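Local coordinates for protein PROBABLE CHAIN-FATTY-ACID-CoA LIGASE FADD13 (PDB 3T5C) that belongs to the AMP-binding enzyme family of the ANL clan and is represented here by its N-terminal domain, at residues C69-A74 with T214-A219; E243-G248 with P270-F275; A250-L255 with F275-A280; M282-I287 with D317-A322; E296-Y301 with G310-S315. All coordinates share one frame; numbering follows the deposited sequence.

Interaction 1 of 5, residues C69-A74 with T214-A219; sequences CLFYGA and TVIFSA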
# COMPACT_ATOMS: atom_id res chain seq x y z
N CYS A 69 -8.68 -3.80 8.42
CA CYS A 69 -9.76 -4.78 8.46
C CYS A 69 -10.94 -4.40 7.56
O CYS A 69 -11.60 -5.27 7.01
CB CYS A 69 -10.20 -4.99 9.90
SG CYS A 69 -8.90 -5.80 10.90
N LEU A 70 -11.19 -3.10 7.42
CA LEU A 70 -12.27 -2.66 6.55
C LEU A 70 -11.99 -3.10 5.13
O LEU A 70 -12.87 -3.61 4.45
CB LEU A 70 -12.45 -1.14 6.62
CG LEU A 70 -13.33 -0.66 7.78
CD1 LEU A 70 -13.23 0.85 7.93
CD2 LEU A 70 -14.78 -1.08 7.52
N PHE A 71 -10.75 -2.95 4.67
CA PHE A 71 -10.44 -3.36 3.31
C PHE A 71 -10.31 -4.88 3.18
O PHE A 71 -10.61 -5.43 2.12
CB PHE A 71 -9.22 -2.58 2.76
CG PHE A 71 -7.89 -3.28 2.87
CD1 PHE A 71 -7.62 -4.43 2.15
CD2 PHE A 71 -6.88 -2.72 3.66
CE1 PHE A 71 -6.37 -5.02 2.19
CE2 PHE A 71 -5.62 -3.30 3.71
CZ PHE A 71 -5.36 -4.46 2.98
N TYR A 72 -9.91 -5.56 4.25
CA TYR A 72 -9.85 -7.03 4.20
C TYR A 72 -11.30 -7.54 4.19
O TYR A 72 -11.63 -8.50 3.50
CB TYR A 72 -9.11 -7.59 5.42
CG TYR A 72 -7.60 -7.65 5.28
CD1 TYR A 72 -7.01 -8.38 4.25
CD2 TYR A 72 -6.77 -7.01 6.19
CE1 TYR A 72 -5.63 -8.48 4.13
CE2 TYR A 72 -5.38 -7.10 6.09
CZ TYR A 72 -4.82 -7.84 5.05
OH TYR A 72 -3.45 -7.94 4.94
N GLY A 73 -12.17 -6.90 4.97
CA GLY A 73 -13.57 -7.30 5.01
C GLY A 73 -14.24 -7.07 3.66
O GLY A 73 -15.07 -7.86 3.21
N ALA A 74 -13.87 -5.97 3.00
CA ALA A 74 -14.41 -5.66 1.69
C ALA A 74 -13.90 -6.73 0.73
O ALA A 74 -14.61 -7.17 -0.19
CB ALA A 74 -13.95 -4.26 1.24
N THR A 214 2.21 -3.32 1.40
CA THR A 214 3.05 -3.73 2.54
C THR A 214 2.20 -4.42 3.59
O THR A 214 2.57 -5.48 4.10
CB THR A 214 3.74 -2.50 3.15
OG1 THR A 214 4.69 -1.98 2.20
CG2 THR A 214 4.46 -2.88 4.45
N VAL A 215 1.06 -3.82 3.93
CA VAL A 215 0.14 -4.39 4.90
C VAL A 215 -0.24 -5.79 4.42
O VAL A 215 -0.31 -6.74 5.20
CB VAL A 215 -1.15 -3.55 5.02
CG1 VAL A 215 -2.21 -4.33 5.80
CG2 VAL A 215 -0.84 -2.22 5.69
N ILE A 216 -0.48 -5.90 3.11
CA ILE A 216 -0.87 -7.17 2.52
C ILE A 216 0.21 -8.25 2.45
O ILE A 216 -0.06 -9.41 2.77
CB ILE A 216 -1.48 -6.94 1.11
CG1 ILE A 216 -2.81 -6.18 1.26
CG2 ILE A 216 -1.69 -8.26 0.39
CD1 ILE A 216 -3.45 -5.81 -0.06
N PHE A 217 1.43 -7.92 2.04
CA PHE A 217 2.42 -8.99 2.01
C PHE A 217 2.85 -9.34 3.44
O PHE A 217 3.37 -10.42 3.69
CB PHE A 217 3.60 -8.66 1.08
CG PHE A 217 4.58 -7.64 1.61
CD1 PHE A 217 5.43 -7.94 2.67
CD2 PHE A 217 4.72 -6.42 0.96
CE1 PHE A 217 6.41 -7.04 3.08
CE2 PHE A 217 5.70 -5.50 1.36
CZ PHE A 217 6.55 -5.81 2.41
N SER A 218 2.61 -8.43 4.37
CA SER A 218 2.95 -8.70 5.76
C SER A 218 2.10 -9.87 6.24
O SER A 218 2.61 -10.81 6.87
CB SER A 218 2.69 -7.47 6.63
OG SER A 218 3.70 -6.50 6.42
N ALA A 219 0.80 -9.85 5.93
CA ALA A 219 -0.08 -10.94 6.33
C ALA A 219 0.29 -12.20 5.56
O ALA A 219 0.27 -13.29 6.11
CB ALA A 219 -1.55 -10.59 6.07
O HOH W 1 -1.92 -7.30 7.34

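Interaction 2 of 5, residues E243-G248 with P270-F275; sequences ERVCIG and PDFRYF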
# COMPACT_ATOMS: atom_id res chain seq x y z
N GLU A 243 9.84 -2.12 19.98
CA GLU A 243 9.08 -3.18 19.31
C GLU A 243 9.94 -4.16 18.51
O GLU A 243 9.43 -5.01 17.78
CB GLU A 243 7.99 -2.59 18.40
CG GLU A 243 6.76 -2.09 19.16
CD GLU A 243 6.18 -3.11 20.14
OE1 GLU A 243 6.20 -4.32 19.84
OE2 GLU A 243 5.70 -2.70 21.22
N ARG A 244 11.26 -4.03 18.65
CA ARG A 244 12.18 -4.93 17.98
C ARG A 244 11.99 -4.98 16.47
O ARG A 244 12.14 -6.04 15.85
CB ARG A 244 12.03 -6.33 18.58
CG ARG A 244 13.33 -6.98 18.96
CD ARG A 244 13.46 -7.18 20.46
NE ARG A 244 13.25 -8.57 20.84
CZ ARG A 244 13.98 -9.60 20.41
NH1 ARG A 244 15.00 -9.41 19.57
NH2 ARG A 244 13.70 -10.83 20.82
N VAL A 245 11.67 -3.84 15.87
CA VAL A 245 11.45 -3.76 14.44
C VAL A 245 12.62 -4.30 13.61
O VAL A 245 13.78 -4.00 13.88
CB VAL A 245 11.16 -2.30 14.03
CG1 VAL A 245 10.98 -2.20 12.52
CG2 VAL A 245 9.91 -1.82 14.76
N CYS A 246 12.31 -5.11 12.60
CA CYS A 246 13.31 -5.70 11.72
C CYS A 246 13.39 -4.93 10.40
O CYS A 246 14.48 -4.72 9.84
CB CYS A 246 12.95 -7.16 11.40
SG CYS A 246 12.65 -8.25 12.84
N ILE A 247 12.22 -4.51 9.91
CA ILE A 247 12.11 -3.80 8.64
C ILE A 247 11.26 -2.54 8.82
O ILE A 247 10.35 -2.51 9.65
CB ILE A 247 11.41 -4.68 7.59
CG1 ILE A 247 12.16 -6.00 7.44
CG2 ILE A 247 11.32 -3.94 6.26
CD1 ILE A 247 11.39 -7.06 6.66
N GLY A 248 11.56 -1.51 8.04
CA GLY A 248 10.81 -0.28 8.14
C GLY A 248 10.51 0.38 6.80
O GLY A 248 11.40 0.57 5.97
N PRO A 270 19.90 -3.56 17.15
CA PRO A 270 20.39 -4.80 16.54
C PRO A 270 19.34 -5.61 15.78
O PRO A 270 19.67 -6.44 14.93
CB PRO A 270 20.97 -5.57 17.73
CG PRO A 270 20.11 -5.13 18.86
CD PRO A 270 19.98 -3.64 18.62
N ASP A 271 18.06 -5.36 16.07
CA ASP A 271 17.01 -6.10 15.38
C ASP A 271 16.65 -5.45 14.05
O ASP A 271 16.06 -6.10 13.18
CB ASP A 271 15.77 -6.22 16.26
CG ASP A 271 16.06 -6.94 17.56
OD1 ASP A 271 16.49 -8.11 17.51
OD2 ASP A 271 15.87 -6.32 18.64
N PHE A 272 17.01 -4.19 13.87
CA PHE A 272 16.68 -3.51 12.63
C PHE A 272 17.65 -3.90 11.52
O PHE A 272 18.86 -3.75 11.66
CB PHE A 272 16.69 -2.00 12.80
CG PHE A 272 15.89 -1.29 11.76
CD1 PHE A 272 14.50 -1.25 11.85
CD2 PHE A 272 16.51 -0.71 10.65
CE1 PHE A 272 13.74 -0.65 10.85
CE2 PHE A 272 15.76 -0.12 9.65
CZ PHE A 272 14.37 -0.09 9.74
N ARG A 273 17.10 -4.40 10.42
CA ARG A 273 17.93 -4.83 9.30
C ARG A 273 17.98 -3.83 8.13
O ARG A 273 19.06 -3.56 7.60
CB ARG A 273 17.45 -6.18 8.77
CG ARG A 273 17.45 -7.29 9.81
CD ARG A 273 17.66 -8.65 9.15
NE ARG A 273 16.55 -9.03 8.26
CZ ARG A 273 15.35 -9.43 8.68
NH1 ARG A 273 15.08 -9.50 9.98
NH2 ARG A 273 14.42 -9.74 7.79
N TYR A 274 16.83 -3.29 7.73
CA TYR A 274 16.80 -2.34 6.62
C TYR A 274 15.50 -1.56 6.46
O TYR A 274 14.44 -2.01 6.89
CB TYR A 274 17.09 -3.04 5.30
CG TYR A 274 16.08 -4.12 4.92
CD1 TYR A 274 16.25 -5.44 5.34
CD2 TYR A 274 14.94 -3.81 4.16
CE1 TYR A 274 15.32 -6.43 5.01
CE2 TYR A 274 14.01 -4.79 3.83
CZ TYR A 274 14.20 -6.10 4.26
OH TYR A 274 13.30 -7.08 3.92
N PHE A 275 15.61 -0.40 5.83
CA PHE A 275 14.45 0.43 5.54
C PHE A 275 14.04 0.13 4.11
O PHE A 275 14.88 -0.28 3.31
CB PHE A 275 14.78 1.93 5.62
CG PHE A 275 14.80 2.48 7.02
CD1 PHE A 275 16.00 2.59 7.72
CD2 PHE A 275 13.62 2.90 7.63
CE1 PHE A 275 16.02 3.12 9.00
CE2 PHE A 275 13.64 3.42 8.92
CZ PHE A 275 14.84 3.53 9.61

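Interaction 3 of 5, residues A250-L255 with F275-A280; sequences AVPAIL and FITGGA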
# COMPACT_ATOMS: atom_id res chain seq x y z
N ALA A 250 9.74 3.49 4.48
CA ALA A 250 10.08 4.91 4.59
C ALA A 250 10.38 5.55 3.24
O ALA A 250 10.42 4.87 2.21
CB ALA A 250 11.27 5.08 5.52
N VAL A 251 10.57 6.87 3.25
CA VAL A 251 10.89 7.65 2.06
C VAL A 251 12.20 8.38 2.37
O VAL A 251 12.56 8.53 3.54
CB VAL A 251 9.80 8.70 1.72
CG1 VAL A 251 8.42 8.05 1.78
CG2 VAL A 251 9.88 9.88 2.67
N PRO A 252 12.92 8.84 1.34
CA PRO A 252 14.18 9.54 1.60
C PRO A 252 14.04 10.71 2.56
O PRO A 252 14.89 10.91 3.44
CB PRO A 252 14.63 9.97 0.20
CG PRO A 252 14.08 8.87 -0.67
CD PRO A 252 12.69 8.70 -0.11
N ALA A 253 12.97 11.49 2.42
CA ALA A 253 12.73 12.63 3.28
C ALA A 253 12.68 12.22 4.75
O ALA A 253 13.28 12.87 5.60
CB ALA A 253 11.43 13.32 2.90
N ILE A 254 11.96 11.13 5.03
CA ILE A 254 11.83 10.62 6.39
C ILE A 254 13.17 10.18 6.96
O ILE A 254 13.51 10.52 8.09
CB ILE A 254 10.85 9.42 6.45
CG1 ILE A 254 9.41 9.93 6.57
CG2 ILE A 254 11.19 8.51 7.63
CD1 ILE A 254 8.37 8.83 6.70
N LEU A 255 13.93 9.42 6.17
CA LEU A 255 15.24 8.94 6.62
C LEU A 255 16.15 10.12 6.90
O LEU A 255 16.96 10.09 7.83
CB LEU A 255 15.87 8.03 5.55
CG LEU A 255 15.10 6.75 5.23
CD1 LEU A 255 15.82 5.95 4.16
CD2 LEU A 255 14.94 5.92 6.48
N PHE A 275 15.61 -0.40 5.83
CA PHE A 275 14.45 0.43 5.54
C PHE A 275 14.04 0.13 4.11
O PHE A 275 14.88 -0.28 3.31
CB PHE A 275 14.78 1.93 5.62
CG PHE A 275 14.80 2.48 7.02
CD1 PHE A 275 16.00 2.59 7.72
CD2 PHE A 275 13.62 2.90 7.63
CE1 PHE A 275 16.02 3.12 9.00
CE2 PHE A 275 13.64 3.42 8.92
CZ PHE A 275 14.84 3.53 9.61
N ILE A 276 12.77 0.31 3.79
CA ILE A 276 12.30 0.11 2.43
C ILE A 276 11.93 1.52 1.95
O ILE A 276 10.94 2.10 2.41
CB ILE A 276 11.04 -0.78 2.35
CG1 ILE A 276 11.34 -2.17 2.91
CG2 ILE A 276 10.58 -0.91 0.90
CD1 ILE A 276 10.14 -3.08 2.96
N THR A 277 12.76 2.07 1.06
CA THR A 277 12.56 3.41 0.53
C THR A 277 11.84 3.42 -0.81
O THR A 277 12.21 2.71 -1.74
CB THR A 277 13.92 4.15 0.39
OG1 THR A 277 14.35 4.60 1.68
CG2 THR A 277 13.81 5.33 -0.56
N GLY A 278 10.80 4.24 -0.91
CA GLY A 278 10.05 4.32 -2.15
C GLY A 278 10.42 5.50 -3.02
O GLY A 278 10.40 6.65 -2.56
N GLY A 279 10.77 5.22 -4.27
CA GLY A 279 11.13 6.27 -5.22
C GLY A 279 12.29 7.18 -4.85
O GLY A 279 12.91 7.02 -3.80
N ALA A 280 12.57 8.14 -5.74
CA ALA A 280 13.66 9.10 -5.55
C ALA A 280 14.92 8.43 -5.00
O ALA A 280 15.07 8.31 -3.78
CB ALA A 280 13.21 10.23 -4.62

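Interaction 4 of 5, residues M282-I287 with D317-A322; sequences MPEALI and DALRKA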
# COMPACT_ATOMS: atom_id res chain seq x y z
N MET A 282 18.37 7.07 -3.47
CA MET A 282 19.01 7.51 -2.24
C MET A 282 20.34 8.18 -2.52
O MET A 282 21.20 7.64 -3.23
CB MET A 282 19.23 6.32 -1.30
CG MET A 282 17.97 5.89 -0.58
SD MET A 282 17.35 7.22 0.44
CE MET A 282 18.26 6.95 1.96
N PRO A 283 20.53 9.39 -1.97
CA PRO A 283 21.78 10.11 -2.18
C PRO A 283 22.92 9.31 -1.54
O PRO A 283 22.81 8.87 -0.39
CB PRO A 283 21.52 11.45 -1.48
CG PRO A 283 20.51 11.12 -0.43
CD PRO A 283 19.59 10.18 -1.16
N GLU A 284 23.99 9.11 -2.30
CA GLU A 284 25.14 8.34 -1.83
C GLU A 284 25.55 8.63 -0.39
O GLU A 284 26.03 7.74 0.32
CB GLU A 284 26.32 8.55 -2.78
CG GLU A 284 27.52 7.66 -2.50
CD GLU A 284 28.55 7.66 -3.62
OE1 GLU A 284 29.09 8.75 -3.93
OE2 GLU A 284 28.82 6.57 -4.18
N ALA A 285 25.36 9.87 0.06
CA ALA A 285 25.74 10.27 1.41
C ALA A 285 24.84 9.68 2.49
O ALA A 285 25.33 9.11 3.47
CB ALA A 285 25.73 11.79 1.53
N LEU A 286 23.53 9.82 2.31
CA LEU A 286 22.55 9.32 3.27
C LEU A 286 22.67 7.81 3.48
O LEU A 286 22.46 7.32 4.59
CB LEU A 286 21.14 9.68 2.81
CG LEU A 286 20.00 9.46 3.82
CD1 LEU A 286 20.33 10.16 5.13
CD2 LEU A 286 18.71 10.00 3.24
N ILE A 287 23.00 7.08 2.42
CA ILE A 287 23.15 5.64 2.51
C ILE A 287 24.33 5.27 3.40
O ILE A 287 24.22 4.36 4.24
CB ILE A 287 23.34 5.00 1.12
CG1 ILE A 287 22.00 5.01 0.37
CG2 ILE A 287 23.90 3.59 1.24
CD1 ILE A 287 22.07 4.40 -1.00
N ASP A 317 23.76 -3.50 -3.29
CA ASP A 317 24.11 -2.69 -4.47
C ASP A 317 23.82 -1.21 -4.25
O ASP A 317 24.11 -0.39 -5.11
CB ASP A 317 23.34 -3.16 -5.70
CG ASP A 317 23.70 -4.57 -6.11
OD1 ASP A 317 24.91 -4.89 -6.12
OD2 ASP A 317 22.78 -5.36 -6.44
N ALA A 318 23.24 -0.88 -3.10
CA ALA A 318 22.87 0.49 -2.75
C ALA A 318 23.95 1.53 -3.01
O ALA A 318 23.65 2.66 -3.43
CB ALA A 318 22.45 0.54 -1.28
N LEU A 319 25.21 1.17 -2.76
CA LEU A 319 26.30 2.11 -2.97
C LEU A 319 26.97 1.87 -4.32
O LEU A 319 27.28 2.81 -5.04
CB LEU A 319 27.31 1.99 -1.84
CG LEU A 319 28.08 3.26 -1.46
CD1 LEU A 319 27.11 4.37 -1.07
CD2 LEU A 319 29.02 2.95 -0.31
N ARG A 320 27.18 0.60 -4.66
CA ARG A 320 27.82 0.24 -5.92
C ARG A 320 27.06 0.73 -7.15
O ARG A 320 27.66 1.05 -8.18
CB ARG A 320 28.00 -1.28 -6.00
CG ARG A 320 28.76 -1.76 -7.22
CD ARG A 320 29.05 -3.25 -7.15
NE ARG A 320 27.87 -4.07 -7.40
CZ ARG A 320 27.38 -4.34 -8.61
NH1 ARG A 320 27.98 -3.85 -9.69
NH2 ARG A 320 26.31 -5.10 -8.75
N LYS A 321 25.73 0.78 -7.05
CA LYS A 321 24.90 1.23 -8.17
C LYS A 321 24.08 2.45 -7.79
O LYS A 321 22.92 2.56 -8.17
CB LYS A 321 23.95 0.11 -8.61
CG LYS A 321 24.62 -1.21 -8.92
CD LYS A 321 25.60 -1.11 -10.08
CE LYS A 321 24.89 -0.86 -11.39
NZ LYS A 321 25.81 -1.10 -12.54
N ALA A 322 24.68 3.36 -7.02
CA ALA A 322 23.98 4.57 -6.60
C ALA A 322 23.28 5.24 -7.78
O ALA A 322 23.83 5.33 -8.88
CB ALA A 322 24.97 5.53 -5.95

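Interaction 5 of 5, residues E296-Y301 with G310-S315; sequences EVVQGY and GTLLLS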
# COMPACT_ATOMS: atom_id res chain seq x y z
N GLU A 296 20.73 -1.12 6.56
CA GLU A 296 20.75 -1.20 5.11
C GLU A 296 19.52 -0.52 4.52
O GLU A 296 18.56 -0.24 5.24
CB GLU A 296 20.83 -2.65 4.65
CG GLU A 296 22.23 -3.25 4.75
CD GLU A 296 22.28 -4.72 4.34
OE1 GLU A 296 23.31 -5.14 3.78
OE2 GLU A 296 21.29 -5.45 4.58
N VAL A 297 19.55 -0.26 3.22
CA VAL A 297 18.43 0.40 2.56
C VAL A 297 18.04 -0.29 1.26
O VAL A 297 18.88 -0.57 0.42
CB VAL A 297 18.76 1.86 2.24
CG1 VAL A 297 17.56 2.54 1.61
CG2 VAL A 297 19.19 2.59 3.50
N VAL A 298 16.75 -0.57 1.12
CA VAL A 298 16.24 -1.18 -0.09
C VAL A 298 15.37 -0.11 -0.74
O VAL A 298 14.47 0.45 -0.12
CB VAL A 298 15.38 -2.42 0.21
CG1 VAL A 298 14.79 -2.97 -1.08
CG2 VAL A 298 16.24 -3.49 0.87
N GLN A 299 15.67 0.20 -2.00
CA GLN A 299 14.93 1.22 -2.72
C GLN A 299 14.50 0.71 -4.08
O GLN A 299 14.97 -0.33 -4.54
CB GLN A 299 15.79 2.47 -2.88
CG GLN A 299 17.25 2.17 -3.21
CD GLN A 299 18.11 3.41 -3.20
OE1 GLN A 299 19.34 3.33 -3.10
NE2 GLN A 299 17.48 4.57 -3.31
N GLY A 300 13.60 1.44 -4.72
CA GLY A 300 13.14 1.00 -6.02
C GLY A 300 12.21 1.94 -6.76
O GLY A 300 11.89 3.05 -6.31
N TYR A 301 11.78 1.46 -7.91
CA TYR A 301 10.88 2.20 -8.79
C TYR A 301 9.51 1.53 -8.85
O TYR A 301 9.41 0.34 -9.16
CB TYR A 301 11.50 2.26 -10.18
CG TYR A 301 10.58 2.79 -11.25
CD1 TYR A 301 10.19 4.13 -11.27
CD2 TYR A 301 10.13 1.96 -12.28
CE1 TYR A 301 9.39 4.64 -12.28
CE2 TYR A 301 9.33 2.45 -13.30
CZ TYR A 301 8.97 3.79 -13.30
OH TYR A 301 8.20 4.28 -14.33
N GLY A 310 7.64 -3.14 -9.17
CA GLY A 310 8.41 -2.77 -10.34
C GLY A 310 9.85 -3.26 -10.22
O GLY A 310 10.12 -4.43 -10.48
N THR A 311 10.76 -2.36 -9.85
CA THR A 311 12.17 -2.75 -9.70
C THR A 311 12.61 -2.47 -8.27
O THR A 311 12.02 -1.66 -7.57
CB THR A 311 13.11 -1.98 -10.67
OG1 THR A 311 13.10 -0.58 -10.34
CG2 THR A 311 12.66 -2.17 -12.11
N LEU A 312 13.67 -3.14 -7.86
CA LEU A 312 14.20 -3.00 -6.51
C LEU A 312 15.72 -3.07 -6.54
O LEU A 312 16.31 -3.88 -7.25
CB LEU A 312 13.63 -4.13 -5.64
CG LEU A 312 12.84 -3.82 -4.36
CD1 LEU A 312 11.97 -2.60 -4.55
CD2 LEU A 312 11.99 -5.03 -3.97
N LEU A 313 16.37 -2.19 -5.78
CA LEU A 313 17.82 -2.19 -5.70
C LEU A 313 18.15 -2.77 -4.33
O LEU A 313 17.92 -2.13 -3.31
CB LEU A 313 18.38 -0.76 -5.81
CG LEU A 313 19.90 -0.64 -5.83
CD1 LEU A 313 20.45 -1.36 -7.04
CD2 LEU A 313 20.31 0.82 -5.84
N LEU A 314 18.66 -4.00 -4.32
CA LEU A 314 18.98 -4.67 -3.07
C LEU A 314 20.09 -3.97 -2.30
O LEU A 314 21.03 -3.45 -2.90
CB LEU A 314 19.34 -6.13 -3.33
CG LEU A 314 18.20 -7.02 -3.87
CD1 LEU A 314 17.02 -6.97 -2.92
CD2 LEU A 314 17.78 -6.55 -5.25
N SER A 315 19.96 -3.94 -0.98
CA SER A 315 20.92 -3.27 -0.11
C SER A 315 22.39 -3.40 -0.51
O SER A 315 23.12 -2.41 -0.49
CB SER A 315 20.72 -3.73 1.34
OG SER A 315 20.70 -5.14 1.45
O HOH W 2 19.21 -0.02 -2.31
O HOH W 3 9.38 -0.91 -6.67

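Interaction 1 of 5, residues C69-A74 with T214-A219
With its ring swung anti to its own carbonyl carbon (chi1 -85°), Tyr72 sends its hydroxyl across to Val215 and Ala219, while Val215 turns CG1 anti to the backbone N (168°) to meet it and Phe71. The two helices that meet here, 65-77 and 209-221, are each the crossover helix of a beta-alpha-beta unit, one in the four-stranded parallel sheet and one in the large mixed sheet of this AMP-binding fold. Their short segments cross at -71° with axes 12.0 Å apart, a wide gap that the two aromatic side chains fill. Phe71 comes edge-on: Ile216 CG1 lies near the ring plane, 3.5 Å from Phe71 CZ, and Val215 CG1 sits at another part of the same edge, 4.1 Å from Phe71 CE2. The two rings also meet each other, Phe71 CZ lying 3.9 Å above the centre of the Tyr72 ring. Ala219 CB closes on the phenol at 3.5 Å from Tyr72 OH. The contact is wholly buried. Helix 4-14 packs against it, with Ile4 and Leu8 on Tyr72 and Met7 on Ile216, and the Phe160 ring meets Phe71. The polar end of Tyr72 is served by a water, which lies 2.9 Å from Tyr72 OH and donates a 2.7 Å hydrogen bond to Val215 O.

Interaction 2 of 5, residues E243-G248 with P270-F275
The first and last strands of a beta-alpha-beta unit come together here, and their pairing starts at Cys246 O, which accepts a 2.7 Å hydrogen bond from Arg273 N and a weak one from Tyr274 N. One step on, Gly248 N donates to Tyr274 O at 3.1 Å, within the carbonyl plane. Ile247 lies beside Tyr274 with both side chains pointing the same way. Tyr274 takes the crowded position between its backbone N and carbonyl carbon (chi1 62°), which lays the ring under the isoleucine: Ile247 CG1 stands 4.2 Å from the ring centroid, a CH-pi contact over the face. The phenol is held by the backbone O of Asp193. These are strands 247-250 and 274-278, parallel neighbours inside the large mixed sheet, with helix 252-258 in the connection between them. Just before the strands, Val245 CG1 meets the edge of the Phe272 ring in plane, 3.6 Å from Phe272 CE1. Phe272 CZ comes 3.6 Å from Gly248 N and lies over the centre of the Phe275 ring. Towards solvent, Arg244 NH1 and Asp271 OD1 form a salt bridge of 2.9 Å whose hydrogen bond is weak; how the carboxylate is turned against the guanidinium is doubtful. Arg273 NH1 passes Cys246 CB at 3.5 Å, and the guanidinium forms a salt bridge with Asp198.

Interaction 3 of 5, residues A250-L255 with F275-A280
Ala250 pairs with Thr277 in parallel fashion, its N donating to Ile276 O at 2.8 Å and its O accepting from Gly278 N at 3.2 Å, so that two bonds straddle the threonine. The CA of Thr277 adds a C-H...O contact to the same Ala250 O. Beyond this last pair the chain leaves the sheet: Val251 is the N-cap of helix 252-258, and Leu255 N bonds back to Val251 O. The contact thus includes the turn from strand to helix of a beta-alpha-beta unit, packed on the strand that follows. Leu255 spans two residues of that strand with its two methyl groups. Leu255 CD2 stands 3.4 Å from the centroid of the Phe275 ring and only 11° off its normal, a well-centred CH-pi contact, and Ala250 CB meets the same ring at Phe275 CD2. The other branch, Leu255 CD1, presses to 3.2 Å from Thr277 OG1, a buried hydroxyl for which the model contains no hydrogen-bonding partner. Thr277 CG2, anti to the backbone N, points instead at the proline ring and lies 3.6 Å from Pro252 CG. The same proline carbon continues outward to Ala280, with Pro252 CG 3.3 Å from Ala280 O. Leu255 O is hydrogen-bonded to the hydroxyl of Tyr290.

Interaction 4 of 5, residues M282-I287 with D317-A322
Ile287 overlaps the loop 317-322 with two branches at once: CD1 lies against Ala318, 3.4 Å from its O and 3.9 Å from its CB, while Ile287 CG2 is 4.0 Å from Leu319 CD1. The split follows from chi1 (-74°), which sends CG1 anti to the carbonyl carbon and CG2 anti to the backbone N. Ile287 and Leu319 run past each other in opposite directions. Glu284, one turn earlier, crosses Leu319 at about a right angle; it touches with its aliphatic part, CG being 3.6 Å from Leu319 CD1. Leu319 CD1 therefore rests in the groove between Glu284 and Ile287 on one side of helix 284-291. That helix leads into strand 296-302, and the loop lies between strands 310-313 and 327-328, so the contact lays the loop after the hairpin against the helix that precedes it. Ile287 also touches Gln299 of the hairpin. The loop has its own framework: a type I turn runs from Leu319 to Ala322, Lys321 N bonds to Asp317 O at 2.8 Å, and Arg320 NH2 forms a salt bridge with Asp317 OD1 at 3.0 Å, meeting the oxygen from above the carboxylate plane. Arg320 and Lys321 make further salt bridges, to Glu389 and Asp387 respectively. Between helix and loop, by contrast, there is no hydrogen bond, which implies that van der Waals contact of aliphatic groups, partly buried, joins them, while the charged groups of the loop face the C-terminal part of the chain.

Interaction 5 of 5, residues E296-Y301 with G310-S315
Gln299 O takes the N-H of Leu313 at 2.6 Å, a short, straight bond nearly along the C=O axis (167°), whereas the return bond from Gln299 N to Leu313 O is weak. Further along, Thr311 N donates to Tyr301 O at 3.1 Å in the carbonyl plane; Tyr301 N answers to Thr311 O from 45° out of the Thr311 carbonyl plane. Beside these bonds, Val298 CG1 meets Leu312 CG at 3.9 Å, and Leu312 CD1 extends to 4.1 Å from Gly300 CA. Gln299 and Leu313 lie side by side on the other face, where Thr311 OG1 also packs 3.3 Å from Tyr301 CB. Strands 296-302 and 310-313 form an antiparallel beta hairpin; at this end of the mixed sheet the order turns antiparallel, 296-302 still running parallel to 274-278. Towards the start of the first strand direct pairing gives way to water: one molecule sits close to both Val297 O and Leu313 O, 2.7 Å from the latter. There Ser315 CA makes a C-H...O contact with Val297 O, and Ser315 OG lies 3.2 Å from Glu296 OE2. In the next shell, Trp188 and Thr191 of helix 178-191 pack on Leu312. Thr311 OG1 is hydrogen-bonded to Ala325 O, and the phenol of Tyr301 reaches Asp382 while Leu392 and Ile394 touch its side chain.

How the interactions relate
From the N terminus, interaction 1 closes the longest loop, bringing helix 65-77 of the four-stranded sheet region to helix 209-221 of the mixed sheet; it ends before the others begin and touches none of them. Interactions 2 and 3 then cross along the chain, sharing Phe275 and joining successive parts of one beta-alpha-beta unit. Interaction 4 follows in series and encloses interaction 5, the hairpin 296-301 with 310-315, inside its loop. Backbone bonds from Phe275 and Thr277 to strand 296-302 carry interactions 2 and 3 into interaction 5, while Met282 packs on Pro252 and Leu255, tying interaction 4, centred about 12 Å away, to interaction 3.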